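Local coordinates for protein prophenoloxidase b (Marsupenaeus japonicus, PDB 3WKY) that is the inactive precursor of a type 3 copper phenoloxidase that, once activated, probably hydroxylates monophenols and oxidises o-diphenols, at residues A[346-350]-A[351-355]; A[141-145]-A[146-150]; A[536-540]-A[541-545]; A[55-58]-A[59-63]; A[440-443]-A[444-447]. All coordinates share one frame; numbering follows the deposited sequence.

Interaction 1: A[346-350]-A[351-355]; sequences DSVNP and DVYGN
The carbonyl oxygen Asn349 O is gripped by two amides where the short helix 350-353 starts, with Asn349 at the N-cap position. Tyr353 N reaches Asn349 O over 2.9 Å with an almost straight N-H···O angle of 175°, nearly in line with the carbonyl bond, while Val352 N comes to the same oxygen over 3.0 Å from above the carbonyl plane. The helix is brief: Gly354, with its positive phi of 74°, already leaves it, and Gly354 N closes the last turn on Pro350 O.

With CG anti to the backbone N (chi1 -158°), the Asn349 amide runs past Val352, and Asn349 ND2 lies 3.6 Å from Val352 CG2. Asn349 ND2 donates to Ile314 O; Tyr353 OH takes Ile314 N, so both side chains tie the turn to strand 312-314. Asn349 CB rests 3.7 Å from Tyr353 CD2, and Val352 CG1 sits over the centre of one face of the Tyr353 ring. Just upstream, Ser347 OG accepts from Asn349 N in an ST turn. A water accepts from Ser347 OG and donates to Gly354 O, 2.7 Å from each, linking the loop to the end of the helix.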
loop_
_atom_site.group_PDB
_atom_site.type_symbol
_atom_site.label_atom_id
_atom_site.label_comp_id
_atom_site.label_asym_id
_atom_site.label_seq_id
_atom_site.Cartn_x
_atom_site.Cartn_y
_atom_site.Cartn_z
ATOM N N ASP A 346 -6.367 12.250 38.527
ATOM C CA ASP A 346 -5.470 11.948 39.645
ATOM C C ASP A 346 -4.807 10.583 39.443
ATOM O O ASP A 346 -5.024 9.636 40.205
ATOM C CB ASP A 346 -6.264 11.981 40.950
ATOM C CG ASP A 346 -5.405 11.707 42.171
ATOM O OD1 ASP A 346 -4.208 12.056 42.154
ATOM O OD2 ASP A 346 -5.943 11.136 43.145
ATOM N N SER A 347 -3.995 10.481 38.396
ATOM C CA SER A 347 -3.415 9.198 38.015
ATOM C C SER A 347 -2.408 8.702 39.052
ATOM O O SER A 347 -1.630 9.496 39.595
ATOM C CB SER A 347 -2.689 9.344 36.666
ATOM O OG SER A 347 -1.977 8.159 36.359
ATOM N N VAL A 348 -2.392 7.394 39.296
ATOM C CA VAL A 348 -1.355 6.814 40.148
ATOM C C VAL A 348 0.041 6.914 39.535
ATOM O O VAL A 348 1.038 6.814 40.250
ATOM C CB VAL A 348 -1.639 5.345 40.556
ATOM C CG1 VAL A 348 -2.928 5.259 41.370
ATOM C CG2 VAL A 348 -1.703 4.437 39.329
ATOM N N ASN A 349 0.137 7.133 38.224
ATOM C CA ASN A 349 1.457 7.131 37.599
ATOM C C ASN A 349 1.454 7.787 36.217
ATOM O O ASN A 349 1.448 7.091 35.195
ATOM C CB ASN A 349 1.965 5.684 37.497
ATOM C CG ASN A 349 3.477 5.592 37.363
ATOM O OD1 ASN A 349 4.139 6.528 36.913
ATOM N ND2 ASN A 349 4.029 4.452 37.753
ATOM N N PRO A 350 1.435 9.126 36.185
ATOM C CA PRO A 350 1.405 9.875 34.922
ATOM C C PRO A 350 2.503 9.458 33.952
ATOM O O PRO A 350 2.238 9.388 32.743
ATOM C CB PRO A 350 1.629 11.321 35.378
ATOM C CG PRO A 350 0.998 11.365 36.739
ATOM C CD PRO A 350 1.292 10.016 37.356
ATOM N N ASP A 351 3.711 9.188 34.450
ATOM C CA ASP A 351 4.837 8.899 33.550
ATOM C C ASP A 351 4.664 7.562 32.835
ATOM O O ASP A 351 5.201 7.358 31.747
ATOM C CB ASP A 351 6.176 8.890 34.298
ATOM C CG ASP A 351 6.647 10.277 34.690
ATOM O OD1 ASP A 351 5.988 11.275 34.334
ATOM O OD2 ASP A 351 7.709 10.362 35.337
ATOM N N VAL A 352 3.911 6.660 33.451
ATOM C CA VAL A 352 3.713 5.325 32.896
ATOM C C VAL A 352 2.400 5.187 32.110
ATOM O O VAL A 352 2.395 4.612 31.009
ATOM C CB VAL A 352 3.838 4.254 34.009
ATOM C CG1 VAL A 352 3.264 2.900 33.564
ATOM C CG2 VAL A 352 5.312 4.120 34.409
ATOM N N TYR A 353 1.302 5.726 32.654
ATOM C CA TYR A 353 -0.028 5.579 32.025
ATOM C C TYR A 353 -0.459 6.794 31.207
ATOM O O TYR A 353 -1.406 6.713 30.414
ATOM C CB TYR A 353 -1.116 5.192 33.064
ATOM C CG TYR A 353 -0.747 3.944 33.812
ATOM C CD1 TYR A 353 -0.697 2.717 33.165
ATOM C CD2 TYR A 353 -0.403 3.992 35.162
ATOM C CE1 TYR A 353 -0.327 1.557 33.844
ATOM C CE2 TYR A 353 -0.041 2.846 35.846
ATOM C CZ TYR A 353 0.002 1.635 35.182
ATOM O OH TYR A 353 0.362 0.494 35.857
ATOM N N GLY A 354 0.213 7.925 31.416
ATOM C CA GLY A 354 0.045 9.086 30.551
ATOM C C GLY A 354 -1.242 9.877 30.706
ATOM O O GLY A 354 -1.757 10.077 31.817
ATOM N N ASN A 355 -1.764 10.334 29.572
ATOM C CA ASN A 355 -2.888 11.257 29.531
ATOM C C ASN A 355 -3.659 10.970 28.243
ATOM O O ASN A 355 -3.872 11.868 27.418
ATOM C CB ASN A 355 -2.354 12.703 29.542
ATOM C CG ASN A 355 -3.461 13.750 29.716
ATOM O OD1 ASN A 355 -4.531 13.451 30.237
ATOM N ND2 ASN A 355 -3.193 14.990 29.272
HETATM O O HOH W 1 -2.247 8.192 33.720
HETATM O O HOH W 2 4.661 9.497 37.123
#

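Interaction 2: A[141-145]-A[146-150]; sequences RFVPT and FIINK
Val143 CG1 fits against two isoleucines at once, 3.6 Å from Ile147 CG2 and 3.7 Å from Ile148 CD1. Val143 CG1 stands anti to the backbone N (chi1 177°), which turns this methyl into the first turn of the helix; the valine and Ile147 side chains cross at about a right angle. The next residue adds a second apolar patch, described for one of the two conformers of Phe146. In it Pro144 CB touches Phe146 CE1 at 3.6 Å, the proline ring and the phenyl group lying side by side and pointing the same way, and Ile147 CG1 sits over the centre of one face of that phenyl.

These side chains are set in place by the start of helix 145-160, with Pro144 at the N-cap position. Pro144 O receives Ile148 N at 3.1 Å in a nearly straight bond (169°), plus a weak one from Ile147 N. One residue on, Asn149 N bonds to Thr145 O over 2.9 Å, and in the Asn149 conformer described Thr145 and Asn149 run alongside each other, bringing Thr145 CG2 close to the amide end of the asparagine.

Farther out, Thr145 OG1 bonds to Thr264 OG1 and the Thr145 backbone pairs with His262, so the helix start is pinned to the loop carrying those residues. Trp170 packs against both Pro144 and Ile147, Val168 of strand 165-169 also lies on Ile147, and Gly268 of a neighbouring subunit packs on Thr145 and Asn149.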
loop_
_atom_site.group_PDB
_atom_site.type_symbol
_atom_site.label_atom_id
_atom_site.label_comp_id
_atom_site.label_asym_id
_atom_site.label_seq_id
_atom_site.Cartn_x
_atom_site.Cartn_y
_atom_site.Cartn_z
ATOM N N ARG A 141 -21.384 29.199 19.998
ATOM C CA ARG A 141 -20.951 27.806 20.139
ATOM C C ARG A 141 -21.984 26.800 19.668
ATOM O O ARG A 141 -21.659 25.621 19.512
ATOM C CB ARG A 141 -20.563 27.479 21.594
ATOM C CG ARG A 141 -19.402 28.300 22.160
ATOM C CD ARG A 141 -18.058 28.006 21.485
ATOM N NE ARG A 141 -16.946 28.309 22.381
ATOM C CZ ARG A 141 -16.342 29.497 22.469
ATOM N NH1 ARG A 141 -16.743 30.521 21.721
ATOM N NH2 ARG A 141 -15.340 29.666 23.318
ATOM N N PHE A 142 -23.220 27.250 19.430
ATOM C CA PHE A 142 -24.330 26.333 19.179
ATOM C C PHE A 142 -25.085 26.632 17.884
ATOM O O PHE A 142 -25.836 25.794 17.387
ATOM C CB PHE A 142 -25.313 26.355 20.368
ATOM C CG PHE A 142 -24.645 26.170 21.695
ATOM C CD1 PHE A 142 -24.350 24.890 22.166
ATOM C CD2 PHE A 142 -24.289 27.267 22.463
ATOM C CE1 PHE A 142 -23.720 24.714 23.380
ATOM C CE2 PHE A 142 -23.653 27.098 23.685
ATOM C CZ PHE A 142 -23.371 25.814 24.144
ATOM N N VAL A 143 -24.883 27.833 17.352
ATOM C CA VAL A 143 -25.659 28.329 16.214
ATOM C C VAL A 143 -24.704 28.544 15.033
ATOM O O VAL A 143 -23.636 29.123 15.213
ATOM C CB VAL A 143 -26.346 29.670 16.585
ATOM C CG1 VAL A 143 -27.112 30.248 15.406
ATOM C CG2 VAL A 143 -27.272 29.479 17.799
ATOM N N PRO A 144 -25.083 28.064 13.834
ATOM C CA PRO A 144 -24.150 28.116 12.699
ATOM C C PRO A 144 -23.746 29.525 12.341
ATOM O O PRO A 144 -24.522 30.473 12.514
ATOM C CB PRO A 144 -24.960 27.531 11.543
ATOM C CG PRO A 144 -26.016 26.694 12.202
ATOM C CD PRO A 144 -26.344 27.394 13.480
ATOM N N THR A 145 -22.528 29.648 11.836
ATOM C CA THR A 145 -21.980 30.913 11.373
ATOM C C THR A 145 -22.975 31.720 10.548
ATOM O O THR A 145 -23.195 32.908 10.813
ATOM C CB THR A 145 -20.754 30.642 10.506
ATOM O OG1 THR A 145 -19.763 29.950 11.284
ATOM C CG2 THR A 145 -20.174 31.948 9.960
ATOM N N PHE A 146 -23.593 31.075 9.562
ATOM C CA PHE A 146 -24.452 31.806 8.645
ATOM C C PHE A 146 -25.689 32.376 9.334
ATOM O O PHE A 146 -26.170 33.440 8.950
ATOM C CB PHE A 146 -24.789 30.981 7.387
ATOM C CG PHE A 146 -25.872 29.943 7.578
ATOM C CD1 PHE A 146 -25.588 28.708 8.132
ATOM C CD2 PHE A 146 -27.161 30.187 7.137
ATOM C CE1 PHE A 146 -26.572 27.745 8.279
ATOM C CE2 PHE A 146 -28.150 29.230 7.277
ATOM C CZ PHE A 146 -27.853 28.008 7.856
ATOM N N ILE A 147 -26.173 31.693 10.366
ATOM C CA ILE A 147 -27.334 32.162 11.113
ATOM C C ILE A 147 -27.003 33.361 12.003
ATOM O O ILE A 147 -27.774 34.324 12.073
ATOM C CB ILE A 147 -27.937 31.034 11.943
ATOM C CG1 ILE A 147 -28.398 29.924 11.008
ATOM C CG2 ILE A 147 -29.134 31.533 12.757
ATOM C CD1 ILE A 147 -29.497 30.388 10.071
ATOM N N ILE A 148 -25.865 33.299 12.687
ATOM C CA ILE A 148 -25.392 34.445 13.455
ATOM C C ILE A 148 -25.183 35.657 12.528
ATOM O O ILE A 148 -25.566 36.778 12.869
ATOM C CB ILE A 148 -24.099 34.116 14.230
ATOM C CG1 ILE A 148 -24.354 33.005 15.258
ATOM C CG2 ILE A 148 -23.512 35.370 14.883
ATOM C CD1 ILE A 148 -25.336 33.375 16.382
ATOM N N ASN A 149 -24.595 35.427 11.356
ATOM C CA ASN A 149 -24.382 36.515 10.405
ATOM C C ASN A 149 -25.704 37.052 9.856
ATOM O O ASN A 149 -25.861 38.268 9.678
ATOM C CB ASN A 149 -23.439 36.087 9.278
ATOM C CG ASN A 149 -22.032 35.825 9.772
ATOM O OD1 ASN A 149 -21.634 36.316 10.827
ATOM N ND2 ASN A 149 -21.267 35.050 9.010
ATOM N N LYS A 150 -26.660 36.160 9.622
ATOM C CA LYS A 150 -27.994 36.560 9.184
ATOM C C LYS A 150 -28.697 37.380 10.266
ATOM O O LYS A 150 -29.400 38.342 9.961
ATOM C CB LYS A 150 -28.838 35.339 8.817
ATOM C CG LYS A 150 -30.263 35.672 8.407
ATOM C CD LYS A 150 -31.034 34.429 7.987
ATOM C CE LYS A 150 -32.411 34.795 7.432
ATOM N NZ LYS A 150 -33.136 33.614 6.868
#

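Interaction 3: A[536-540]-A[541-545]; sequences DPIAP and GIAYI
Ile538 faces Ala543 and Ile545 where the chain turns into strand 541-548, an outermost strand of a three-stranded antiparallel sheet in the Ig-like region. The loop comes from strand 528-534, which belongs to the larger mixed sheet, so the turn passes from one sheet to the other.

The apolar contacts do the packing. Ile538 uses both arms: its branch methyl CG2 meets Ala543 CB at 3.9 Å, and its CD1 meets Ile545 CD1 at 4.0 Å, these two isoleucines reaching toward each other tip to tip. CG2 of Ile538 is anti to its own N and CG1 lies beside that N (chi1 -53°), which spreads the two arms over Ala543 and Ile545, two residues apart on the strand. Met501 of strand 501-509 touches Ile538 and Ile545 as well, bringing the larger sheet up to this patch.

The polar contacts are sparse, with no direct hydrogen bond joining 536-540 to 541-545. Instead, backbone bonds run from Gly541 to Asn493, Ala543 to Val491 and Ile545 to Ile489, setting the strand against strand 485-493. Ile538 O is taken by Asn493 ND2.

The corner itself lies at Pro540 and Gly541. At phi 103°, psi -166° a beta carbon on Gly541 would run into Pro540 O, so the corner suits a glycine. A water lies 2.6 Å from Ala539 O and 3.1 Å from Ile542 O, the latter link weak.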
loop_
_atom_site.group_PDB
_atom_site.type_symbol
_atom_site.label_atom_id
_atom_site.label_comp_id
_atom_site.label_asym_id
_atom_site.label_seq_id
_atom_site.Cartn_x
_atom_site.Cartn_y
_atom_site.Cartn_z
ATOM N N ASP A 536 -39.262 5.457 49.994
ATOM C CA ASP A 536 -39.673 5.463 51.390
ATOM C C ASP A 536 -39.603 4.017 51.869
ATOM O O ASP A 536 -39.699 3.095 51.056
ATOM C CB ASP A 536 -41.109 5.978 51.524
ATOM C CG ASP A 536 -41.260 7.420 51.077
ATOM O OD1 ASP A 536 -40.339 8.224 51.342
ATOM O OD2 ASP A 536 -42.299 7.747 50.466
ATOM N N PRO A 537 -39.420 3.809 53.183
ATOM C CA PRO A 537 -39.489 2.453 53.743
ATOM C C PRO A 537 -40.753 1.722 53.286
ATOM O O PRO A 537 -41.823 2.332 53.211
ATOM C CB PRO A 537 -39.545 2.707 55.250
ATOM C CG PRO A 537 -38.799 3.989 55.428
ATOM C CD PRO A 537 -39.118 4.821 54.213
ATOM N N ILE A 538 -40.619 0.440 52.958
ATOM C CA ILE A 538 -41.734 -0.354 52.462
ATOM C C ILE A 538 -42.317 -1.164 53.622
ATOM O O ILE A 538 -41.599 -1.930 54.267
ATOM C CB ILE A 538 -41.263 -1.337 51.353
ATOM C CG1 ILE A 538 -40.512 -0.587 50.244
ATOM C CG2 ILE A 538 -42.434 -2.092 50.751
ATOM C CD1 ILE A 538 -41.391 0.332 49.442
ATOM N N ALA A 539 -43.603 -0.975 53.894
ATOM C CA ALA A 539 -44.286 -1.733 54.945
ATOM C C ALA A 539 -44.401 -3.190 54.531
ATOM O O ALA A 539 -44.447 -3.493 53.332
ATOM C CB ALA A 539 -45.674 -1.158 55.192
ATOM N N PRO A 540 -44.471 -4.099 55.517
ATOM C CA PRO A 540 -44.780 -5.492 55.190
ATOM C C PRO A 540 -45.992 -5.549 54.273
ATOM O O PRO A 540 -46.941 -4.786 54.470
ATOM C CB PRO A 540 -45.104 -6.097 56.557
ATOM C CG PRO A 540 -44.206 -5.335 57.490
ATOM C CD PRO A 540 -44.184 -3.917 56.952
ATOM N N GLY A 541 -45.941 -6.406 53.258
ATOM C CA GLY A 541 -47.002 -6.476 52.272
ATOM C C GLY A 541 -46.679 -5.805 50.944
ATOM O O GLY A 541 -45.529 -5.456 50.652
ATOM N N ILE A 542 -47.723 -5.608 50.148
ATOM C CA ILE A 542 -47.595 -5.082 48.793
ATOM C C ILE A 542 -47.535 -3.555 48.755
ATOM O O ILE A 542 -48.232 -2.880 49.504
ATOM C CB ILE A 542 -48.750 -5.610 47.907
ATOM C CG1 ILE A 542 -48.508 -7.082 47.570
ATOM C CG2 ILE A 542 -48.904 -4.791 46.633
ATOM C CD1 ILE A 542 -49.467 -7.646 46.551
ATOM N N ALA A 543 -46.679 -3.005 47.892
ATOM C CA ALA A 543 -46.599 -1.555 47.724
ATOM C C ALA A 543 -46.504 -1.195 46.249
ATOM O O ALA A 543 -46.014 -1.986 45.433
ATOM C CB ALA A 543 -45.416 -0.976 48.494
ATOM N N TYR A 544 -46.997 -0.008 45.917
ATOM C CA TYR A 544 -46.911 0.522 44.566
ATOM C C TYR A 544 -46.041 1.760 44.620
ATOM O O TYR A 544 -46.283 2.661 45.426
ATOM C CB TYR A 544 -48.303 0.874 44.035
ATOM C CG TYR A 544 -49.285 -0.274 44.121
ATOM C CD1 TYR A 544 -49.302 -1.267 43.153
ATOM C CD2 TYR A 544 -50.192 -0.368 45.174
ATOM C CE1 TYR A 544 -50.186 -2.323 43.227
ATOM C CE2 TYR A 544 -51.084 -1.423 45.250
ATOM C CZ TYR A 544 -51.074 -2.397 44.273
ATOM O OH TYR A 544 -51.952 -3.453 44.329
ATOM N N ILE A 545 -45.006 1.799 43.785
ATOM C CA ILE A 545 -44.117 2.952 43.756
ATOM C C ILE A 545 -44.199 3.568 42.367
ATOM O O ILE A 545 -43.930 2.898 41.364
ATOM C CB ILE A 545 -42.659 2.576 44.082
ATOM C CG1 ILE A 545 -42.554 1.984 45.488
ATOM C CG2 ILE A 545 -41.765 3.793 43.979
ATOM C CD1 ILE A 545 -42.246 0.511 45.503
HETATM O O HOH W 3 -46.132 -2.307 51.709
#

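Interaction 4: A[55-58]-A[59-63]; sequences AKLG and SALSI
Leu57 opens the turn with both its ends engaged, the carbonyl on Ala60 and the side chain on Leu61. Leu57 O accepts Ala60 N over 3.0 Å with an N-H···O angle of 159°, the amide tilted from the carbonyl plane; this bond closes a type II' beta turn running from Leu57 to Ala60. The same oxygen is also approached by Ala60 CB, only 3.2 Å from Leu57 O, so the alanine methyl packs tightly against that carbonyl oxygen. With CG beside the backbone N (chi1 -71°), the leucine reaches across, and Leu57 CD1 meets Leu61 CD1 at 3.7 Å.

Gly58 follows at the second position of the turn, where its positive phi of 56° suits a residue without a side chain. A water beside it accepts from Leu61 N at 2.9 Å and also lies next to Gly58 O, linking the Gly58 carbonyl to Leu61, the residue just past the turn.

The chain that the turn delivers is gathered by Ser59 O, which takes two bonds from Ser62: the hydroxyl Ser62 OG donates to Ser59 O over 2.7 Å, in the carbonyl plane, and Ser62 N reaches it over 2.9 Å. Ser59 OG turns instead to Asp82 OD2 on helix 74-89, and Ala60 rests on Leu83 of the same helix. The turn thus splits its chemistry: Leu57 O, Ser59 O and the amides of Ala60, Leu61 and Ser62 find partners close by in the chain or in a water, while a serine hydroxyl and an alanine methyl hold it to helix 74-89 in the all-alpha region.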
loop_
_atom_site.group_PDB
_atom_site.type_symbol
_atom_site.label_atom_id
_atom_site.label_comp_id
_atom_site.label_asym_id
_atom_site.label_seq_id
_atom_site.Cartn_x
_atom_site.Cartn_y
_atom_site.Cartn_z
ATOM N N ALA A 55 -1.083 39.289 41.647
ATOM C CA ALA A 55 -0.147 38.380 42.298
ATOM C C ALA A 55 -0.823 37.073 42.725
ATOM O O ALA A 55 -0.148 36.077 42.978
ATOM C CB ALA A 55 0.491 39.058 43.500
ATOM N N LYS A 56 -2.148 37.090 42.821
ATOM C CA LYS A 56 -2.901 35.925 43.266
ATOM C C LYS A 56 -3.373 35.059 42.104
ATOM O O LYS A 56 -3.928 33.984 42.326
ATOM C CB LYS A 56 -4.149 36.362 44.035
ATOM C CG LYS A 56 -3.923 36.958 45.408
ATOM C CD LYS A 56 -5.273 37.372 45.986
ATOM C CE LYS A 56 -5.175 37.829 47.427
ATOM N NZ LYS A 56 -6.509 38.295 47.901
ATOM N N LEU A 57 -3.174 35.530 40.876
ATOM C CA LEU A 57 -3.870 34.942 39.728
ATOM C C LEU A 57 -3.196 33.722 39.100
ATOM O O LEU A 57 -3.754 33.120 38.185
ATOM C CB LEU A 57 -4.162 36.005 38.664
ATOM C CG LEU A 57 -5.244 37.011 39.056
ATOM C CD1 LEU A 57 -5.380 38.113 38.016
ATOM C CD2 LEU A 57 -6.577 36.306 39.266
ATOM N N GLY A 58 -2.021 33.346 39.599
ATOM C CA GLY A 58 -1.303 32.210 39.053
ATOM C C GLY A 58 -1.055 32.363 37.561
ATOM O O GLY A 58 -0.537 33.387 37.117
ATOM N N SER A 59 -1.448 31.358 36.782
ATOM C CA SER A 59 -1.204 31.373 35.342
ATOM C C SER A 59 -2.410 31.876 34.553
ATOM O O SER A 59 -2.410 31.813 33.324
ATOM C CB SER A 59 -0.835 29.972 34.851
ATOM O OG SER A 59 -1.933 29.082 35.015
ATOM N N ALA A 60 -3.427 32.375 35.253
ATOM C CA ALA A 60 -4.685 32.769 34.603
ATOM C C ALA A 60 -4.521 33.709 33.409
ATOM O O ALA A 60 -5.236 33.592 32.411
ATOM C CB ALA A 60 -5.648 33.373 35.619
ATOM N N LEU A 61 -3.582 34.643 33.516
ATOM C CA LEU A 61 -3.409 35.671 32.491
ATOM C C LEU A 61 -2.580 35.198 31.300
ATOM O O LEU A 61 -2.472 35.907 30.303
ATOM C CB LEU A 61 -2.766 36.922 33.104
ATOM C CG LEU A 61 -3.680 38.026 33.641
ATOM C CD1 LEU A 61 -4.820 37.466 34.455
ATOM C CD2 LEU A 61 -2.877 39.019 34.478
ATOM N N SER A 62 -1.993 34.010 31.406
ATOM C CA SER A 62 -1.112 33.493 30.354
ATOM C C SER A 62 -1.840 33.077 29.071
ATOM O O SER A 62 -1.214 32.924 28.024
ATOM C CB SER A 62 -0.288 32.315 30.872
ATOM O OG SER A 62 -1.094 31.162 31.057
ATOM N N ILE A 63 -3.152 32.882 29.145
ATOM C CA ILE A 63 -3.905 32.511 27.950
ATOM C C ILE A 63 -4.345 33.773 27.220
ATOM O O ILE A 63 -5.079 34.589 27.774
ATOM C CB ILE A 63 -5.141 31.643 28.279
ATOM C CG1 ILE A 63 -4.763 30.509 29.238
ATOM C CG2 ILE A 63 -5.784 31.115 26.992
ATOM C CD1 ILE A 63 -3.657 29.602 28.755
HETATM O O HOH W 4 -1.374 34.960 35.318
#

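Interaction 5: A[440-443]-A[444-447]; sequences VSPE and NLLH
The His447 imidazole is met at its edge, in plane, by Ser441 OG, which in the serine conformer described stands 4.0 Å from His447 ND1. What joins the two is a shared partner: Glu432 OE1 accepts from ND1 and is also hydrogen-bonded to Ser441 OG, so the carboxylate holds serine and ring side by side. The other flat pair is the Glu443 carboxylate and the Asn444 amide. In the glutamate conformer described they lie next to each other with their planes 85° apart, nearly perpendicular, and a water spans them, donating to Glu443 OE1 at 3.0 Å and accepting from Asn444 ND2 at 3.0 Å.

Glu443 and Asn444 are the central residues of a type II beta turn from Pro442 to Leu445, just ahead of strand 445-456 of the mixed sheet in the Ig-like region. Asn444 takes the left-handed third position, with phi 67°. At the open end of the turn a water donates to both Pro442 O, at 2.8 Å, and Leu445 O, at 2.6 Å, joining the two carbonyls. Alongside, Leu445 has CG anti to its N (chi1 175°), which lays it against the proline, Leu445 CD2 lying 3.9 Å from Pro442 CD.

Outward, Asn444 OD1 accepts from Val430 N of strand 424-432, and the Asn444 and Leu446 backbones pair with strand 655-664. Glu443 also touches the N-acetylglucosamine whose other neighbours are Leu426 and Asn427, the latter a glycosylated asparagine.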
loop_
_atom_site.group_PDB
_atom_site.type_symbol
_atom_site.label_atom_id
_atom_site.label_comp_id
_atom_site.label_asym_id
_atom_site.label_seq_id
_atom_site.Cartn_x
_atom_site.Cartn_y
_atom_site.Cartn_z
ATOM N N VAL A 440 -55.252 8.912 24.015
ATOM C CA VAL A 440 -54.666 8.341 25.219
ATOM C C VAL A 440 -53.703 7.235 24.801
ATOM O O VAL A 440 -54.097 6.263 24.150
ATOM C CB VAL A 440 -55.732 7.777 26.185
ATOM C CG1 VAL A 440 -55.058 7.129 27.395
ATOM C CG2 VAL A 440 -56.684 8.886 26.636
ATOM N N SER A 441 -52.432 7.393 25.154
ATOM C CA SER A 441 -51.417 6.412 24.795
ATOM C C SER A 441 -51.682 5.062 25.446
ATOM O O SER A 441 -51.934 4.991 26.651
ATOM C CB SER A 441 -50.029 6.910 25.209
ATOM O OG SER A 441 -49.702 8.114 24.540
ATOM N N PRO A 442 -51.624 3.986 24.653
ATOM C CA PRO A 442 -51.672 2.635 25.205
ATOM C C PRO A 442 -50.537 2.473 26.203
ATOM O O PRO A 442 -49.526 3.178 26.125
ATOM C CB PRO A 442 -51.418 1.756 23.984
ATOM C CG PRO A 442 -51.930 2.556 22.846
ATOM C CD PRO A 442 -51.626 3.985 23.181
ATOM N N GLU A 443 -50.713 1.558 27.142
ATOM C CA GLU A 443 -49.723 1.273 28.174
ATOM C C GLU A 443 -48.400 0.827 27.558
ATOM O O GLU A 443 -48.400 0.116 26.554
ATOM C CB GLU A 443 -50.256 0.154 29.061
ATOM C CG GLU A 443 -49.774 0.182 30.489
ATOM C CD GLU A 443 -50.644 -0.675 31.392
ATOM O OE1 GLU A 443 -50.158 -1.728 31.859
ATOM O OE2 GLU A 443 -51.812 -0.291 31.631
ATOM N N ASN A 444 -47.290 1.231 28.174
ATOM C CA ASN A 444 -45.944 0.808 27.780
ATOM C C ASN A 444 -45.486 1.306 26.412
ATOM O O ASN A 444 -44.604 0.704 25.787
ATOM C CB ASN A 444 -45.810 -0.709 27.887
ATOM C CG ASN A 444 -46.162 -1.209 29.259
ATOM O OD1 ASN A 444 -45.692 -0.666 30.263
ATOM N ND2 ASN A 444 -47.013 -2.237 29.325
ATOM N N LEU A 445 -46.091 2.404 25.968
ATOM C CA LEU A 445 -45.725 3.055 24.716
ATOM C C LEU A 445 -45.280 4.485 24.980
ATOM O O LEU A 445 -45.991 5.260 25.637
ATOM C CB LEU A 445 -46.902 3.044 23.733
ATOM C CG LEU A 445 -46.724 3.786 22.401
ATOM C CD1 LEU A 445 -45.636 3.146 21.540
ATOM C CD2 LEU A 445 -48.037 3.861 21.625
ATOM N N LEU A 446 -44.094 4.837 24.484
ATOM C CA LEU A 446 -43.575 6.196 24.626
ATOM C C LEU A 446 -43.400 6.811 23.246
ATOM O O LEU A 446 -43.157 6.095 22.267
ATOM C CB LEU A 446 -42.232 6.191 25.364
ATOM C CG LEU A 446 -42.231 5.607 26.780
ATOM C CD1 LEU A 446 -40.843 5.720 27.402
ATOM C CD2 LEU A 446 -43.260 6.315 27.652
ATOM N N HIS A 447 -43.532 8.133 23.155
ATOM C CA HIS A 447 -43.367 8.794 21.866
ATOM C C HIS A 447 -42.265 9.837 21.887
ATOM O O HIS A 447 -41.878 10.340 22.938
ATOM C CB HIS A 447 -44.664 9.469 21.405
ATOM C CG HIS A 447 -45.746 8.513 21.021
ATOM N ND1 HIS A 447 -46.761 8.158 21.882
ATOM C CD2 HIS A 447 -45.973 7.835 19.868
ATOM C CE1 HIS A 447 -47.569 7.303 21.276
ATOM N NE2 HIS A 447 -47.115 7.092 20.056
HETATM O O HOH W 5 -47.779 4.794 27.529
HETATM O O HOH W 6 -47.791 -3.506 31.882
#

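From the N terminus, interaction 4 comes first, folding the loop between helices 51-54 and 74-89 in the all-alpha region. Interaction 2 then starts helix 145-160 and interaction 1 the short helix 350-353, both in the copper-containing region but with centres about 40 Å apart. Interactions 5 and 3 follow in the Ig-like region, leading into strands 445-456 and 541-548 of its two different sheets; their nearest atoms are about 11 Å apart. Each contact closes within a few residues before the next opens, so none nests in or crosses another, and none touches another. The nearest neighbours of all are interactions 2 and 4, about 10 Å between closest atoms.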